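Local atomic coordinates of 2-polyprenyl-6-methoxyphenol hydroxylase-like FAD-dependent oxidoreductase (Streptomyces sp. NRRL 11266, PDB entry 6UI5), a protein that binds flavin-adenine dinucleotide and is a flavoprotein oxidoreductase, pairing an FAD-binding domain of Rossmann type with a thioredoxin-like C-terminal domain. Residues T50-D55 / T380-A385; C339-A344 / A376-N381; R405-V410 / L466-D471. All blocks are in the same frame, centred on the assembly; numbering follows the deposited sequence.

Contact 1 of 3, residues T50-D55 / T380-A385; sequences TLEMLD and TNLGPA
Glu52 on helix 48-55 meets Leu382, just beyond helix 369-379, through the end of its side chain. Neither CB nor CG touches the loop; contact begins at CD. With CG beside the backbone N and the chain extended beyond it (chi2 178°), the carboxylate is carried out to the loop. Leu382 CD2 stands over the carboxylate, above its plane rather than at its rim: it is 3.4 Å from Glu52 CD, 3.3 Å from OE1 and 3.4 Å from OE2. The two side chains cross at about a right angle. No hydrogen bond joins the segments here. The buried carboxylate is satisfied elsewhere, OE2 by a salt bridge to Arg406 and OE1 by one to Arg89, and these two arginines probably favour its charged form. Two residues earlier in the helix, Thr50 OG1 lies 4.4 Å from Asn381 OD1, a loose approach; Asn47 bonds both Asn381 OD1 and Thr50 N, linking the two from outside. Asn381 itself has a positive phi (56°) and ends its helix with bonds back into the last turn, so helix 48-55 of the FAD-binding domain packs against a Schellman C-cap.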
ATOM      1  N   THR A  50     -17.018   5.960  16.504  1.00 51.48           N
ATOM      2  CA  THR A  50     -18.410   6.372  16.602  1.00 46.58           C
ATOM      3  C   THR A  50     -18.907   6.227  18.024  1.00 44.01           C
ATOM      4  O   THR A  50     -19.657   7.078  18.519  1.00 54.48           O
ATOM      5  CB  THR A  50     -19.268   5.537  15.653  1.00 52.95           C
ATOM      6  OG1 THR A  50     -18.822   5.740  14.311  1.00 57.82           O
ATOM      7  CG2 THR A  50     -20.727   5.923  15.787  1.00 41.44           C
ATOM      8  N   LEU A  51     -18.494   5.159  18.703  1.00 41.94           N
ATOM      9  CA  LEU A  51     -18.843   5.016  20.114  1.00 51.08           C
ATOM     10  C   LEU A  51     -18.339   6.195  20.953  1.00 54.08           C
ATOM     11  O   LEU A  51     -19.115   6.767  21.727  1.00 53.79           O
ATOM     12  CB  LEU A  51     -18.327   3.685  20.648  1.00 50.63           C
ATOM     13  CG  LEU A  51     -19.260   2.534  20.249  1.00 56.15           C
ATOM     14  CD1 LEU A  51     -18.586   1.146  20.371  1.00 57.34           C
ATOM     15  CD2 LEU A  51     -20.529   2.617  21.067  1.00 50.06           C
ATOM     16  N   GLU A  52     -17.060   6.606  20.797  1.00 52.75           N
ATOM     17  CA  GLU A  52     -16.550   7.728  21.612  1.00 50.33           C
ATOM     18  C   GLU A  52     -17.356   9.004  21.373  1.00 44.81           C
ATOM     19  O   GLU A  52     -17.724   9.700  22.323  1.00 42.67           O
ATOM     20  CB  GLU A  52     -15.044   8.016  21.373  1.00 50.10           C
ATOM     21  CG  GLU A  52     -14.098   6.826  21.109  1.00 59.50           C
ATOM     22  CD  GLU A  52     -12.603   7.234  20.824  1.00 71.28           C
ATOM     23  OE1 GLU A  52     -11.711   6.556  21.388  1.00 76.45           O
ATOM     24  OE2 GLU A  52     -12.317   8.212  20.066  1.00 58.44           O
ATOM     25  N   MET A  53     -17.651   9.322  20.104  1.00 42.71           N
ATOM     26  CA  MET A  53     -18.433  10.522  19.809  1.00 47.91           C
ATOM     27  C   MET A  53     -19.837  10.456  20.389  1.00 49.45           C
ATOM     28  O   MET A  53     -20.400  11.497  20.746  1.00 44.85           O
ATOM     29  CB  MET A  53     -18.539  10.740  18.305  1.00 50.49           C
ATOM     30  CG  MET A  53     -17.248  11.169  17.690  1.00 52.63           C
ATOM     31  SD  MET A  53     -17.509  11.579  15.980  1.00 59.11           S
ATOM     32  CE  MET A  53     -17.123   9.995  15.203  1.00 44.04           C
ATOM     33  N   LEU A  54     -20.434   9.259  20.457  1.00 48.35           N
ATOM     34  CA  LEU A  54     -21.744   9.149  21.091  1.00 57.05           C
ATOM     35  C   LEU A  54     -21.620   9.165  22.607  1.00 62.19           C
ATOM     36  O   LEU A  54     -22.536   9.634  23.293  1.00 55.33           O
ATOM     37  CB  LEU A  54     -22.474   7.878  20.640  1.00 50.44           C
ATOM     38  CG  LEU A  54     -22.877   7.649  19.181  1.00 49.52           C
ATOM     39  CD1 LEU A  54     -23.335   6.197  18.953  1.00 49.52           C
ATOM     40  CD2 LEU A  54     -24.010   8.552  18.819  1.00 41.29           C
ATOM     41  N   ASP A  55     -20.495   8.669  23.139  1.00 69.00           N
ATOM     42  CA  ASP A  55     -20.265   8.720  24.582  1.00 63.43           C
ATOM     43  C   ASP A  55     -20.208  10.158  25.077  1.00 58.09           C
ATOM     44  O   ASP A  55     -20.707  10.474  26.158  1.00 65.21           O
ATOM     45  CB  ASP A  55     -18.976   7.990  24.934  1.00 64.61           C
ATOM     46  CG  ASP A  55     -19.222   6.695  25.645  1.00 76.11           C
ATOM     47  OD1 ASP A  55     -20.335   6.521  26.197  1.00 86.48           O
ATOM     48  OD2 ASP A  55     -18.295   5.859  25.669  1.00 79.97           O
ATOM     49  N   THR A 380     -11.470   2.708  11.977  1.00 42.59           N
ATOM     50  CA  THR A 380     -12.327   2.750  13.165  1.00 44.44           C
ATOM     51  C   THR A 380     -12.837   4.155  13.466  1.00 44.10           C
ATOM     52  O   THR A 380     -13.524   4.356  14.480  1.00 35.54           O
ATOM     53  CB  THR A 380     -11.627   2.188  14.395  1.00 43.10           C
ATOM     54  OG1 THR A 380     -10.436   2.953  14.659  1.00 55.98           O
ATOM     55  CG2 THR A 380     -11.253   0.720  14.192  1.00 33.71           C
ATOM     56  N   ASN A 381     -12.530   5.122  12.598  1.00 32.35           N
ATOM     57  CA  ASN A 381     -12.838   6.534  12.825  1.00 45.91           C
ATOM     58  C   ASN A 381     -12.249   7.090  14.132  1.00 41.68           C
ATOM     59  O   ASN A 381     -12.680   8.157  14.595  1.00 49.53           O
ATOM     60  CB  ASN A 381     -14.346   6.768  12.748  1.00 46.46           C
ATOM     61  CG  ASN A 381     -14.911   6.326  11.381  1.00 56.17           C
ATOM     62  OD1 ASN A 381     -15.617   5.324  11.288  1.00 61.97           O
ATOM     63  ND2 ASN A 381     -14.533   7.035  10.312  1.00 46.23           N
ATOM     64  N   LEU A 382     -11.252   6.417  14.740  1.00 40.00           N
ATOM     65  CA  LEU A 382     -10.342   7.131  15.656  1.00 46.59           C
ATOM     66  C   LEU A 382      -9.600   8.188  14.883  1.00 50.22           C
ATOM     67  O   LEU A 382      -9.526   9.351  15.288  1.00 45.07           O
ATOM     68  CB  LEU A 382      -9.344   6.179  16.303  1.00 44.52           C
ATOM     69  CG  LEU A 382     -10.000   5.098  17.149  1.00 52.11           C
ATOM     70  CD1 LEU A 382      -8.960   4.071  17.605  1.00 40.70           C
ATOM     71  CD2 LEU A 382     -10.784   5.750  18.308  1.00 46.94           C
ATOM     72  N   GLY A 383      -9.017   7.767  13.767  1.00 65.15           N
ATOM     73  CA  GLY A 383      -9.235   8.413  12.502  1.00 63.38           C
ATOM     74  C   GLY A 383      -8.497   9.700  12.425  1.00 60.97           C
ATOM     75  O   GLY A 383      -7.910  10.159  13.400  1.00 70.45           O
ATOM     76  N   PRO A 384      -8.615  10.348  11.303  1.00 55.00           N
ATOM     77  CA  PRO A 384      -7.698  11.445  10.962  1.00 46.50           C
ATOM     78  C   PRO A 384      -7.551  12.414  12.127  1.00 56.22           C
ATOM     79  O   PRO A 384      -8.541  13.010  12.570  1.00 60.11           O
ATOM     80  CB  PRO A 384      -8.363  12.103   9.753  1.00 49.78           C
ATOM     81  CG  PRO A 384      -9.864  11.811   9.970  1.00 54.52           C
ATOM     82  CD  PRO A 384      -9.977  10.534  10.790  1.00 44.87           C
ATOM     83  N   ALA A 385      -6.337  12.491  12.687  1.00 44.75           N
ATOM     84  CA  ALA A 385      -5.981  13.584  13.580  1.00 54.64           C
ATOM     85  C   ALA A 385      -6.290  14.916  12.917  1.00 47.76           C
ATOM     86  O   ALA A 385      -5.952  15.133  11.754  1.00 46.05           O
ATOM     87  CB  ALA A 385      -4.494  13.519  13.945  1.00 49.86           C
TER

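Contact 2 of 3, residues C339-A344 / A376-N381; sequences CMNIQA and AEIVTN
Asn341 presents one face of its side-chain amide to methyls of two neighbouring residues of helix 369-379, both lying over that same face. Toward the nitrogen end, Asn341 ND2 comes 3.4 Å from Ile378 CG2; toward the oxygen end, OD1 comes 3.4 Å from Val379 CG1, with Asn341 CG farther back at 4.1 Å from that same methyl. The Asn341 side chain is turned well off a staggered position (chi1 91°). The amide is held there by three bonds outside the segments: ND2 gives to the backbone O of Leu337 and to Gln295 OE1, while OD1 receives from Gln345 NE2, so the buried polar group is satisfied beside apolar methyls. Ile378 sends its CG2 anti to its backbone N and slides past the asparagine in the opposite direction; Val379 offers CG1, which lies beside its backbone N. This is helix-helix packing between helix 325-346 and helix 369-379, held against strand 69-75, where Phe75 meets Asn341 and Val73 meets Val379. Met361 of the second subunit also packs on Asn341, which places this helix pair near the dimer interface. One turn beyond Ala376 the second helix ends: Thr380 OG1 bends back to Ala376 O at 2.6 Å, reaching it in the carbonyl plane. Thr380 N joins it on the same Ala376 O at 3.2 Å, doubling the grip on a carbonyl of the last turn.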
ATOM      1  N   CYS A 339     -13.042   7.402   1.614  1.00 47.57           N
ATOM      2  CA  CYS A 339     -13.144   6.945   0.229  1.00 46.23           C
ATOM      3  C   CYS A 339     -11.874   6.236  -0.165  1.00 46.14           C
ATOM      4  O   CYS A 339     -11.916   5.137  -0.712  1.00 47.92           O
ATOM      5  CB  CYS A 339     -13.432   8.104  -0.737  1.00 43.12           C
ATOM      6  SG  CYS A 339     -15.115   8.857  -0.481  1.00 60.97           S
ATOM      7  N   MET A 340     -10.724   6.809   0.193  1.00 56.79           N
ATOM      8  CA  MET A 340      -9.469   6.278  -0.325  1.00 53.30           C
ATOM      9  C   MET A 340      -9.268   4.838   0.114  1.00 45.68           C
ATOM     10  O   MET A 340      -9.074   3.948  -0.722  1.00 50.84           O
ATOM     11  CB  MET A 340      -8.303   7.144   0.128  1.00 58.13           C
ATOM     12  CG  MET A 340      -6.946   6.535  -0.201  1.00 54.53           C
ATOM     13  SD  MET A 340      -5.840   7.018   1.093  1.00 62.95           S
ATOM     14  CE  MET A 340      -6.671   6.284   2.496  1.00 62.49           C
ATOM     15  N   ASN A 341      -9.395   4.576   1.420  1.00 41.01           N
ATOM     16  CA  ASN A 341      -9.066   3.252   1.940  1.00 49.41           C
ATOM     17  C   ASN A 341     -10.181   2.230   1.704  1.00 51.70           C
ATOM     18  O   ASN A 341      -9.882   1.032   1.576  1.00 47.20           O
ATOM     19  CB  ASN A 341      -8.700   3.334   3.434  1.00 41.02           C
ATOM     20  CG  ASN A 341      -9.874   3.140   4.341  1.00 50.14           C
ATOM     21  OD1 ASN A 341     -10.296   2.000   4.591  1.00 56.25           O
ATOM     22  ND2 ASN A 341     -10.408   4.253   4.880  1.00 48.55           N
ATOM     23  N   ILE A 342     -11.454   2.654   1.646  1.00 39.42           N
ATOM     24  CA  ILE A 342     -12.489   1.726   1.171  1.00 48.25           C
ATOM     25  C   ILE A 342     -12.119   1.220  -0.215  1.00 48.37           C
ATOM     26  O   ILE A 342     -12.028   0.011  -0.452  1.00 56.57           O
ATOM     27  CB  ILE A 342     -13.884   2.379   1.164  1.00 51.98           C
ATOM     28  CG1 ILE A 342     -14.322   2.834   2.566  1.00 49.03           C
ATOM     29  CG2 ILE A 342     -14.935   1.429   0.533  1.00 59.74           C
ATOM     30  CD1 ILE A 342     -14.544   1.739   3.521  1.00 46.39           C
ATOM     31  N   GLN A 343     -11.858   2.144  -1.143  1.00 48.57           N
ATOM     32  CA  GLN A 343     -11.470   1.728  -2.488  1.00 52.10           C
ATOM     33  C   GLN A 343     -10.244   0.818  -2.431  1.00 57.92           C
ATOM     34  O   GLN A 343     -10.168  -0.189  -3.157  1.00 46.46           O
ATOM     35  CB  GLN A 343     -11.198   2.960  -3.356  1.00 42.47           C
ATOM     36  CG  GLN A 343     -12.432   3.749  -3.775  1.00 57.70           C
ATOM     37  CD  GLN A 343     -13.422   2.942  -4.620  1.00 60.95           C
ATOM     38  OE1 GLN A 343     -14.106   2.028  -4.132  1.00 73.09           O
ATOM     39  NE2 GLN A 343     -13.485   3.276  -5.910  1.00 53.06           N
ATOM     40  N   ALA A 344      -9.293   1.135  -1.529  1.00 47.44           N
ATOM     41  CA  ALA A 344      -8.113   0.290  -1.374  1.00 44.31           C
ATOM     42  C   ALA A 344      -8.497  -1.090  -0.870  1.00 43.02           C
ATOM     43  O   ALA A 344      -7.963  -2.092  -1.344  1.00 44.13           O
ATOM     44  CB  ALA A 344      -7.090   0.928  -0.422  1.00 48.46           C
ATOM     45  N   ALA A 376      -5.783   1.152  10.998  1.00 49.45           N
ATOM     46  CA  ALA A 376      -6.709   0.823  12.082  1.00 43.18           C
ATOM     47  C   ALA A 376      -7.364   2.067  12.663  1.00 46.08           C
ATOM     48  O   ALA A 376      -8.534   2.038  13.065  1.00 52.28           O
ATOM     49  CB  ALA A 376      -5.992   0.056  13.194  1.00 40.29           C
ATOM     50  N   GLU A 377      -6.619   3.156  12.751  1.00 45.01           N
ATOM     51  CA  GLU A 377      -7.193   4.390  13.273  1.00 42.72           C
ATOM     52  C   GLU A 377      -8.277   4.912  12.354  1.00 40.69           C
ATOM     53  O   GLU A 377      -9.332   5.370  12.821  1.00 41.78           O
ATOM     54  CB  GLU A 377      -6.111   5.455  13.425  1.00 39.77           C
ATOM     55  CG  GLU A 377      -5.181   5.205  14.582  1.00 59.35           C
ATOM     56  CD  GLU A 377      -4.341   6.425  14.869  1.00 69.86           C
ATOM     57  OE1 GLU A 377      -4.012   6.616  16.059  1.00 80.00           O
ATOM     58  OE2 GLU A 377      -4.030   7.205  13.913  1.00 58.19           O
ATOM     59  N   ILE A 378      -8.019   4.878  11.050  1.00 33.46           N
ATOM     60  CA  ILE A 378      -8.933   5.484  10.093  1.00 44.15           C
ATOM     61  C   ILE A 378     -10.200   4.635   9.933  1.00 42.71           C
ATOM     62  O   ILE A 378     -11.314   5.133  10.110  1.00 39.35           O
ATOM     63  CB  ILE A 378      -8.176   5.707   8.780  1.00 42.40           C
ATOM     64  CG1 ILE A 378      -7.404   6.993   8.930  1.00 47.91           C
ATOM     65  CG2 ILE A 378      -9.095   5.780   7.578  1.00 44.14           C
ATOM     66  CD1 ILE A 378      -6.456   7.186   7.860  1.00 60.77           C
ATOM     67  N   VAL A 379     -10.049   3.328   9.690  1.00 45.19           N
ATOM     68  CA  VAL A 379     -11.227   2.482   9.524  1.00 44.58           C
ATOM     69  C   VAL A 379     -12.034   2.379  10.804  1.00 51.20           C
ATOM     70  O   VAL A 379     -13.204   2.005  10.736  1.00 45.46           O
ATOM     71  CB  VAL A 379     -10.887   1.054   9.005  1.00 40.86           C
ATOM     72  CG1 VAL A 379      -9.867   1.130   7.889  1.00 52.42           C
ATOM     73  CG2 VAL A 379     -10.393   0.137  10.111  1.00 39.35           C
ATOM     74  N   THR A 380     -11.470   2.708  11.977  1.00 42.59           N
ATOM     75  CA  THR A 380     -12.327   2.750  13.165  1.00 44.44           C
ATOM     76  C   THR A 380     -12.837   4.155  13.466  1.00 44.10           C
ATOM     77  O   THR A 380     -13.524   4.356  14.480  1.00 35.54           O
ATOM     78  CB  THR A 380     -11.627   2.188  14.395  1.00 43.10           C
ATOM     79  OG1 THR A 380     -10.436   2.953  14.659  1.00 55.98           O
ATOM     80  CG2 THR A 380     -11.253   0.720  14.192  1.00 33.71           C
ATOM     81  N   ASN A 381     -12.530   5.122  12.598  1.00 32.35           N
ATOM     82  CA  ASN A 381     -12.838   6.534  12.825  1.00 45.91           C
ATOM     83  C   ASN A 381     -12.249   7.090  14.132  1.00 41.68           C
ATOM     84  O   ASN A 381     -12.680   8.157  14.595  1.00 49.53           O
ATOM     85  CB  ASN A 381     -14.346   6.768  12.748  1.00 46.46           C
ATOM     86  CG  ASN A 381     -14.911   6.326  11.381  1.00 56.17           C
ATOM     87  OD1 ASN A 381     -15.617   5.324  11.288  1.00 61.97           O
ATOM     88  ND2 ASN A 381     -14.533   7.035  10.312  1.00 46.23           N
TER

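Contact 3 of 3, residues R405-V410 / L466-D471; sequences RRLPKV and LLLRPD
Leu407 fits its forked tip against two leucines of strand 465-468, and here the contact is tight. Leu407 CD2 and Leu466 CD2 meet tip to tip at 3.8 Å. The other branch, Leu407 CD1, lies 3.8 Å from Leu468 CD2 where the two side chains cross at about a right angle. Leu466 and Leu468 alternate with Leu467 along the strand, so both present their side chains on the face toward Leu407, while Leu467 packs on helix 484-495. Val474 of strand 474-477 backs both Leu407 and Leu468. The strand belongs to the mixed sheet of the thioredoxin-like C-terminal domain, and residues 405-410 belong to the loop between helix 369-379 and strand 411-414. The polar end is looser. Arg406 CG stands 3.6 Å from Asp471 O, and beyond it the arginine chain bends at chi3 (-33°); a water joins its guanidinium to the same carbonyl. Arg406 NH1 donates to that water at 2.7 Å, in the guanidinium plane, and the water donates to Asp471 O at 3.0 Å. Arg406 NH2 goes instead to Glu52. The Asp471 carboxylate is gripped side-on by Arg469, NE to OD1 at 3.3 Å and NH2 to OD2 at 2.5 Å, the latter on the syn lone pair; Arg469 NH1 has Glu330 as a further partner.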
ATOM      1  N   ARG A 405      -6.876  14.756  18.379  1.00 43.79           N
ATOM      2  CA  ARG A 405      -7.655  13.525  18.497  1.00 45.28           C
ATOM      3  C   ARG A 405      -8.434  13.481  19.790  1.00 52.51           C
ATOM      4  O   ARG A 405      -8.066  14.106  20.785  1.00 64.80           O
ATOM      5  CB  ARG A 405      -6.779  12.275  18.421  1.00 34.33           C
ATOM      6  CG  ARG A 405      -6.063  12.305  17.117  1.00 60.56           C
ATOM      7  CD  ARG A 405      -5.568  11.024  16.630  1.00 84.07           C
ATOM      8  NE  ARG A 405      -4.176  11.241  16.250  1.00111.14           N
ATOM      9  CZ  ARG A 405      -3.446  10.385  15.557  1.00122.70           C
ATOM     10  NH1 ARG A 405      -2.170  10.672  15.264  1.00124.37           N
ATOM     11  NH2 ARG A 405      -3.999   9.252  15.127  1.00131.02           N
ATOM     12  N   ARG A 406      -9.528  12.742  19.756  1.00 47.41           N
ATOM     13  CA  ARG A 406     -10.260  12.473  20.978  1.00 49.08           C
ATOM     14  C   ARG A 406      -9.454  11.499  21.832  1.00 48.07           C
ATOM     15  O   ARG A 406      -8.815  10.574  21.322  1.00 44.36           O
ATOM     16  CB  ARG A 406     -11.664  11.914  20.659  1.00 41.62           C
ATOM     17  CG  ARG A 406     -12.661  12.961  20.041  1.00 48.06           C
ATOM     18  CD  ARG A 406     -13.939  12.283  19.540  1.00 45.92           C
ATOM     19  NE  ARG A 406     -13.545  10.969  19.076  1.00 48.01           N
ATOM     20  CZ  ARG A 406     -13.377  10.653  17.811  1.00 43.43           C
ATOM     21  NH1 ARG A 406     -13.643  11.554  16.870  1.00 41.54           N
ATOM     22  NH2 ARG A 406     -12.964   9.430  17.494  1.00 48.90           N
ATOM     23  N   LEU A 407      -9.494  11.711  23.138  1.00 45.46           N
ATOM     24  CA  LEU A 407      -8.691  10.949  24.073  1.00 48.08           C
ATOM     25  C   LEU A 407      -9.102   9.467  24.144  1.00 67.80           C
ATOM     26  O   LEU A 407     -10.224   9.091  23.769  1.00 70.37           O
ATOM     27  CB  LEU A 407      -8.819  11.577  25.451  1.00 46.12           C
ATOM     28  CG  LEU A 407      -8.046  12.876  25.585  1.00 48.08           C
ATOM     29  CD1 LEU A 407      -8.460  13.511  26.898  1.00 56.44           C
ATOM     30  CD2 LEU A 407      -6.530  12.559  25.576  1.00 45.24           C
ATOM     31  N   PRO A 408      -8.209   8.614  24.661  1.00 64.38           N
ATOM     32  CA  PRO A 408      -8.550   7.197  24.863  1.00 53.03           C
ATOM     33  C   PRO A 408      -9.510   6.970  26.025  1.00 57.13           C
ATOM     34  O   PRO A 408      -9.704   7.820  26.903  1.00 54.98           O
ATOM     35  CB  PRO A 408      -7.194   6.536  25.151  1.00 62.21           C
ATOM     36  CG  PRO A 408      -6.156   7.533  24.698  1.00 68.88           C
ATOM     37  CD  PRO A 408      -6.773   8.877  24.889  1.00 67.89           C
ATOM     38  N   LYS A 409     -10.111   5.777  26.024  1.00 59.90           N
ATOM     39  CA  LYS A 409     -11.164   5.471  26.987  1.00 63.27           C
ATOM     40  C   LYS A 409     -10.539   5.240  28.354  1.00 61.13           C
ATOM     41  O   LYS A 409     -10.156   4.116  28.695  1.00 64.23           O
ATOM     42  CB  LYS A 409     -11.991   4.259  26.528  1.00 67.41           C
ATOM     43  CG  LYS A 409     -13.018   3.761  27.541  1.00 76.22           C
ATOM     44  CD  LYS A 409     -14.069   2.844  26.930  1.00 73.59           C
ATOM     45  CE  LYS A 409     -15.249   3.639  26.392  1.00 76.13           C
ATOM     46  NZ  LYS A 409     -16.572   3.022  26.786  1.00 73.34           N
ATOM     47  N   VAL A 410     -10.395   6.299  29.134  1.00 56.60           N
ATOM     48  CA  VAL A 410      -9.774   6.180  30.445  1.00 60.59           C
ATOM     49  C   VAL A 410     -10.748   6.718  31.468  1.00 53.83           C
ATOM     50  O   VAL A 410     -11.549   7.613  31.184  1.00 56.66           O
ATOM     51  CB  VAL A 410      -8.403   6.912  30.562  1.00 57.83           C
ATOM     52  CG1 VAL A 410      -7.325   6.186  29.761  1.00 45.33           C
ATOM     53  CG2 VAL A 410      -8.502   8.380  30.133  1.00 36.88           C
ATOM     54  N   LEU A 466      -4.797  19.234  29.759  1.00 46.01           N
ATOM     55  CA  LEU A 466      -5.229  19.101  28.363  1.00 45.70           C
ATOM     56  C   LEU A 466      -6.415  20.020  28.124  1.00 46.07           C
ATOM     57  O   LEU A 466      -7.220  20.287  29.031  1.00 51.19           O
ATOM     58  CB  LEU A 466      -5.620  17.659  27.963  1.00 34.72           C
ATOM     59  CG  LEU A 466      -4.657  16.457  28.168  1.00 37.54           C
ATOM     60  CD1 LEU A 466      -4.901  15.734  29.481  1.00 35.55           C
ATOM     61  CD2 LEU A 466      -4.646  15.453  27.044  1.00 34.00           C
ATOM     62  N   LEU A 467      -6.516  20.513  26.897  1.00 39.32           N
ATOM     63  CA  LEU A 467      -7.661  21.313  26.489  1.00 49.19           C
ATOM     64  C   LEU A 467      -8.409  20.591  25.371  1.00 49.37           C
ATOM     65  O   LEU A 467      -7.806  20.225  24.352  1.00 43.44           O
ATOM     66  CB  LEU A 467      -7.222  22.697  26.036  1.00 36.98           C
ATOM     67  CG  LEU A 467      -8.282  23.636  25.475  1.00 39.57           C
ATOM     68  CD1 LEU A 467      -9.189  24.261  26.578  1.00 40.67           C
ATOM     69  CD2 LEU A 467      -7.587  24.720  24.599  1.00 39.44           C
ATOM     70  N   LEU A 468      -9.704  20.353  25.573  1.00 39.08           N
ATOM     71  CA  LEU A 468     -10.515  19.658  24.573  1.00 38.43           C
ATOM     72  C   LEU A 468     -11.456  20.649  23.923  1.00 33.54           C
ATOM     73  O   LEU A 468     -12.136  21.419  24.616  1.00 39.10           O
ATOM     74  CB  LEU A 468     -11.324  18.520  25.188  1.00 41.64           C
ATOM     75  CG  LEU A 468     -10.531  17.567  26.074  1.00 45.65           C
ATOM     76  CD1 LEU A 468     -11.505  16.610  26.808  1.00 52.29           C
ATOM     77  CD2 LEU A 468      -9.479  16.797  25.269  1.00 36.74           C
ATOM     78  N   ARG A 469     -11.464  20.653  22.601  1.00 40.80           N
ATOM     79  CA  ARG A 469     -12.518  21.344  21.876  1.00 53.61           C
ATOM     80  C   ARG A 469     -13.872  20.652  22.052  1.00 38.45           C
ATOM     81  O   ARG A 469     -13.945  19.475  22.428  1.00 37.99           O
ATOM     82  CB  ARG A 469     -12.181  21.435  20.395  1.00 55.37           C
ATOM     83  CG  ARG A 469     -10.693  21.676  20.097  1.00 44.86           C
ATOM     84  CD  ARG A 469     -10.566  22.016  18.635  1.00 52.87           C
ATOM     85  NE  ARG A 469     -11.431  21.151  17.799  1.00 63.29           N
ATOM     86  CZ  ARG A 469     -11.344  21.040  16.475  1.00 59.22           C
ATOM     87  NH1 ARG A 469     -10.442  21.758  15.776  1.00 48.17           N
ATOM     88  NH2 ARG A 469     -12.171  20.219  15.837  1.00 56.79           N
ATOM     89  N   PRO A 470     -14.966  21.387  21.823  1.00 42.68           N
ATOM     90  CA  PRO A 470     -16.296  20.815  22.080  1.00 47.06           C
ATOM     91  C   PRO A 470     -16.563  19.504  21.354  1.00 48.99           C
ATOM     92  O   PRO A 470     -17.432  18.746  21.793  1.00 54.29           O
ATOM     93  CB  PRO A 470     -17.255  21.922  21.617  1.00 52.68           C
ATOM     94  CG  PRO A 470     -16.480  23.185  21.797  1.00 55.93           C
ATOM     95  CD  PRO A 470     -15.050  22.820  21.458  1.00 52.81           C
ATOM     96  N   ASP A 471     -15.840  19.200  20.281  1.00 35.61           N
ATOM     97  CA  ASP A 471     -15.978  17.917  19.627  1.00 38.27           C
ATOM     98  C   ASP A 471     -15.018  16.858  20.175  1.00 41.80           C
ATOM     99  O   ASP A 471     -14.818  15.826  19.531  1.00 53.15           O
ATOM    100  CB  ASP A 471     -15.801  18.092  18.121  1.00 45.72           C
ATOM    101  CG  ASP A 471     -14.487  18.742  17.753  1.00 49.52           C
ATOM    102  OD1 ASP A 471     -13.594  18.829  18.617  1.00 56.54           O
ATOM    103  OD2 ASP A 471     -14.335  19.129  16.569  1.00 55.50           O
TER
HETATM  104  O   HOH W   1     -14.755  14.019  17.180  1.00 51.07           O

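Overall arrangement
From the N terminus, helix 48-55 is laid down early, and contact 1 closes only when the chain returns at residues 380-385, more than 300 residues later. Contact 2 opens inside that span, on helix 325-346, and closes on residues 376-381, so contacts 1 and 2 end on the same stretch and share Thr380 and Asn381. Contact 3 follows in series, closing a span of 55 residues that carries four strands of the C-terminal domain. Arginines stitch it to the others: Arg406 probably bonds Asn381 O, and Arg405 forms a salt bridge with Glu377. Together the three connect the FAD-binding domain, helices 325-346 and 369-379, and the thioredoxin-like domain.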